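Local coordinates for protein ectoine dioxygenase (Sphingopyxis alaskensis, PDB 4MHR) that catalyses the iron- and 2-oxoglutarate-dependent hydroxylation of L-ectoine to 5-hydroxyectoine, a compatible solute that protects cells against osmotic stress, at residues 132-137 / 162-167. Numbering follows the deposited sequence.
Sequences YIHQSR and DGMPRM
H134, at the corner of the broken strand 131-141 of the large antiparallel sheet, meets D162, at the end of helix 154-162, and M164 in the loop that follows. The M164 methyl sits over one face of the imidazole. Its CE lies 3.9 Å from the centroid of the H134 ring and 6° off the ring normal, a CH-pi contact. All five ring atoms are at similar range, with H134 ND1 4.0 Å from M164 CE. The M164 chain is extended as far as SD and bends at its last torsion (chi3 -62°), which sets the methyl over the ring. D162 comes to the ring edge instead. Its OD2 lies near the imidazole plane, 3.7 Å from H134 NE2, too long for a hydrogen bond. The carboxylate is turned 61° from the ring. The same OD2 forms a salt bridge with R288. The setting is the cupin fold of the PhyH family, close to the substrate site. Next to H134 in the strand is Q135, which binds L-ectoine. W158, important for ectoine stabilization, packs edge-to-face with H134 and also touches M164. Replacing H134 with alanine would probably leave the M164 methyl without its aromatic face and W158 without its ring partner. G163, with positive phi, is the first residue to leave helical geometry before M164.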
ATOM      1  N   TYR A 132      -7.914  10.905   1.263  1.00 25.26           N
ATOM      2  CA  TYR A 132      -7.421  11.322  -0.033  1.00 26.02           C
ATOM      3  C   TYR A 132      -6.280  10.371  -0.389  1.00 27.18           C
ATOM      4  O   TYR A 132      -5.837   9.537   0.455  1.00 25.10           O
ATOM      5  CB  TYR A 132      -6.982  12.803   0.025  1.00 24.97           C
ATOM      6  CG  TYR A 132      -5.694  12.990   0.788  1.00 24.98           C
ATOM      7  CD1 TYR A 132      -5.676  13.019   2.180  1.00 25.40           C
ATOM      8  CD2 TYR A 132      -4.511  13.083   0.141  1.00 24.58           C
ATOM      9  CE1 TYR A 132      -4.514  13.158   2.853  1.00 26.49           C
ATOM     10  CE2 TYR A 132      -3.300  13.217   0.842  1.00 25.35           C
ATOM     11  CZ  TYR A 132      -3.330  13.261   2.183  1.00 28.25           C
ATOM     12  OH  TYR A 132      -2.185  13.371   2.938  1.00 27.72           O
ATOM     13  N   ILE A 133      -5.869  10.425  -1.653  1.00 27.90           N
ATOM     14  CA  ILE A 133      -4.800   9.573  -2.190  1.00 29.56           C
ATOM     15  C   ILE A 133      -3.455  10.161  -1.881  1.00 29.99           C
ATOM     16  O   ILE A 133      -3.123  11.181  -2.418  1.00 28.19           O
ATOM     17  CB  ILE A 133      -4.943   9.292  -3.701  1.00 30.65           C
ATOM     18  CG1 ILE A 133      -6.311   8.652  -3.979  1.00 32.00           C
ATOM     19  CG2 ILE A 133      -3.812   8.366  -4.172  1.00 30.79           C
ATOM     20  CD1 ILE A 133      -6.555   7.353  -3.227  1.00 36.64           C
ATOM     21  N   HIS A 134      -2.706   9.549  -0.955  1.00 28.02           N
ATOM     22  CA  HIS A 134      -1.353  10.026  -0.609  1.00 29.17           C
ATOM     23  C   HIS A 134      -0.362   9.669  -1.751  1.00 26.98           C
ATOM     24  O   HIS A 134       0.571  10.380  -2.032  1.00 26.43           O
ATOM     25  CB  HIS A 134      -0.915   9.407   0.733  1.00 29.45           C
ATOM     26  CG  HIS A 134       0.560   9.454   1.009  1.00 30.49           C
ATOM     27  ND1 HIS A 134       1.211  10.580   1.480  1.00 32.85           N
ATOM     28  CD2 HIS A 134       1.495   8.472   0.964  1.00 34.23           C
ATOM     29  CE1 HIS A 134       2.484  10.294   1.704  1.00 32.55           C
ATOM     30  NE2 HIS A 134       2.683   9.022   1.395  1.00 37.01           N
ATOM     31  N   GLN A 135      -0.563   8.526  -2.372  1.00 25.96           N
ATOM     32  CA  GLN A 135       0.353   8.017  -3.385  1.00 26.82           C
ATOM     33  C   GLN A 135      -0.393   6.935  -4.071  1.00 25.40           C
ATOM     34  O   GLN A 135      -1.172   6.230  -3.426  1.00 25.76           O
ATOM     35  CB  GLN A 135       1.566   7.391  -2.711  1.00 33.44           C
ATOM     36  CG  GLN A 135       2.550   6.751  -3.682  1.00 38.00           C
ATOM     37  CD  GLN A 135       3.609   5.975  -2.934  1.00 40.82           C
ATOM     38  OE1 GLN A 135       3.536   4.729  -2.796  1.00 40.45           O
ATOM     39  NE2 GLN A 135       4.562   6.700  -2.386  1.00 39.94           N
ATOM     40  N   SER A 136      -0.111   6.715  -5.345  1.00 26.87           N
ATOM     41  CA  SER A 136      -0.595   5.556  -6.096  1.00 26.36           C
ATOM     42  C   SER A 136       0.486   5.027  -7.027  1.00 30.75           C
ATOM     43  O   SER A 136       1.426   5.771  -7.398  1.00 25.48           O
ATOM     44  CB  SER A 136      -1.837   5.883  -6.884  1.00 28.85           C
ATOM     45  OG  SER A 136      -1.617   6.783  -7.957  1.00 28.65           O
ATOM     46  N   ARG A 137       0.405   3.746  -7.393  1.00 27.29           N
ATOM     47  CA  ARG A 137       1.432   3.199  -8.324  1.00 33.18           C
ATOM     48  C   ARG A 137       0.831   2.049  -9.026  1.00 30.83           C
ATOM     49  O   ARG A 137       0.150   1.244  -8.374  1.00 32.36           O
ATOM     50  CB  ARG A 137       2.650   2.553  -7.674  1.00 30.35           C
ATOM     51  CG  ARG A 137       3.340   3.180  -6.547  1.00 44.47           C
ATOM     52  CD  ARG A 137       4.118   2.123  -5.752  1.00 46.14           C
ATOM     53  NE  ARG A 137       5.238   1.595  -6.500  1.00 55.12           N
ATOM     54  CZ  ARG A 137       6.497   1.504  -6.056  1.00 61.10           C
ATOM     55  NH1 ARG A 137       6.838   1.904  -4.830  1.00 57.67           N
ATOM     56  NH2 ARG A 137       7.428   0.998  -6.858  1.00 54.24           N
ATOM     57  N   ASP A 162       8.229  12.170   4.413  1.00 33.34           N
ATOM     58  CA  ASP A 162       7.169  12.954   3.840  1.00 30.13           C
ATOM     59  C   ASP A 162       6.465  13.839   4.884  1.00 29.91           C
ATOM     60  O   ASP A 162       5.646  14.696   4.522  1.00 37.50           O
ATOM     61  CB  ASP A 162       6.113  12.103   3.126  1.00 30.56           C
ATOM     62  CG  ASP A 162       6.660  11.265   2.030  1.00 40.63           C
ATOM     63  OD1 ASP A 162       7.502  11.789   1.249  1.00 40.27           O
ATOM     64  OD2 ASP A 162       6.226  10.046   1.917  1.00 40.78           O
ATOM     65  N   GLY A 163       6.784  13.630   6.148  1.00 31.84           N
ATOM     66  CA  GLY A 163       6.156  14.356   7.271  1.00 32.83           C
ATOM     67  C   GLY A 163       4.801  13.847   7.721  1.00 34.36           C
ATOM     68  O   GLY A 163       4.038  14.604   8.357  1.00 31.04           O
ATOM     69  N   MET A 164       4.486  12.557   7.455  1.00 29.24           N
ATOM     70  CA  MET A 164       3.152  12.046   7.851  1.00 29.24           C
ATOM     71  C   MET A 164       3.245  11.853   9.310  1.00 25.93           C
ATOM     72  O   MET A 164       4.057  11.061   9.760  1.00 28.64           O
ATOM     73  CB  MET A 164       2.743  10.754   7.086  1.00 29.50           C
ATOM     74  CG  MET A 164       1.503  10.106   7.574  1.00 28.62           C
ATOM     75  SD  MET A 164       1.112   8.525   6.774  1.00 26.70           S
ATOM     76  CE  MET A 164       0.874   8.939   5.068  1.00 29.60           C
ATOM     77  N   PRO A 165       2.374  12.553  10.086  1.00 28.80           N
ATOM     78  CA  PRO A 165       2.585  12.536  11.541  1.00 31.92           C
ATOM     79  C   PRO A 165       2.177  11.297  12.263  1.00 28.93           C
ATOM     80  O   PRO A 165       2.875  10.910  13.195  1.00 33.01           O
ATOM     81  CB  PRO A 165       1.731  13.714  12.073  1.00 33.62           C
ATOM     82  CG  PRO A 165       0.800  14.074  10.980  1.00 31.83           C
ATOM     83  CD  PRO A 165       1.308  13.479   9.672  1.00 31.26           C
ATOM     84  N   ARG A 166       1.055  10.686  11.857  1.00 27.62           N
ATOM     85  CA  ARG A 166       0.388   9.653  12.653  1.00 26.31           C
ATOM     86  C   ARG A 166       0.123   8.381  11.802  1.00 24.82           C
ATOM     87  O   ARG A 166      -0.016   8.450  10.601  1.00 22.84           O
ATOM     88  CB  ARG A 166      -0.929  10.139  13.242  1.00 25.68           C
ATOM     89  CG  ARG A 166      -0.876  11.367  14.149  1.00 34.90           C
ATOM     90  CD  ARG A 166      -0.216  11.001  15.447  1.00 41.67           C
ATOM     91  NE  ARG A 166      -0.734  11.891  16.393  1.00 50.92           N
ATOM     92  CZ  ARG A 166      -1.700  11.665  17.279  1.00 42.26           C
ATOM     93  NH1 ARG A 166      -2.298  10.507  17.453  1.00 39.39           N
ATOM     94  NH2 ARG A 166      -2.039  12.690  18.012  1.00 31.38           N
ATOM     95  N   MET A 167      -0.059   7.242  12.467  1.00 23.81           N
ATOM     96  CA  MET A 167      -0.395   5.994  11.740  1.00 23.96           C
ATOM     97  C   MET A 167      -1.871   5.981  11.471  1.00 22.33           C
ATOM     98  O   MET A 167      -2.622   5.447  12.266  1.00 23.71           O
ATOM     99  CB  MET A 167       0.028   4.772  12.545  1.00 22.39           C
ATOM    100  CG  MET A 167       1.557   4.733  12.742  1.00 20.67           C
ATOM    101  SD  MET A 167       1.886   3.265  13.690  1.00 25.98           S
ATOM    102  CE  MET A 167       3.646   3.455  13.928  1.00 26.23           C
TER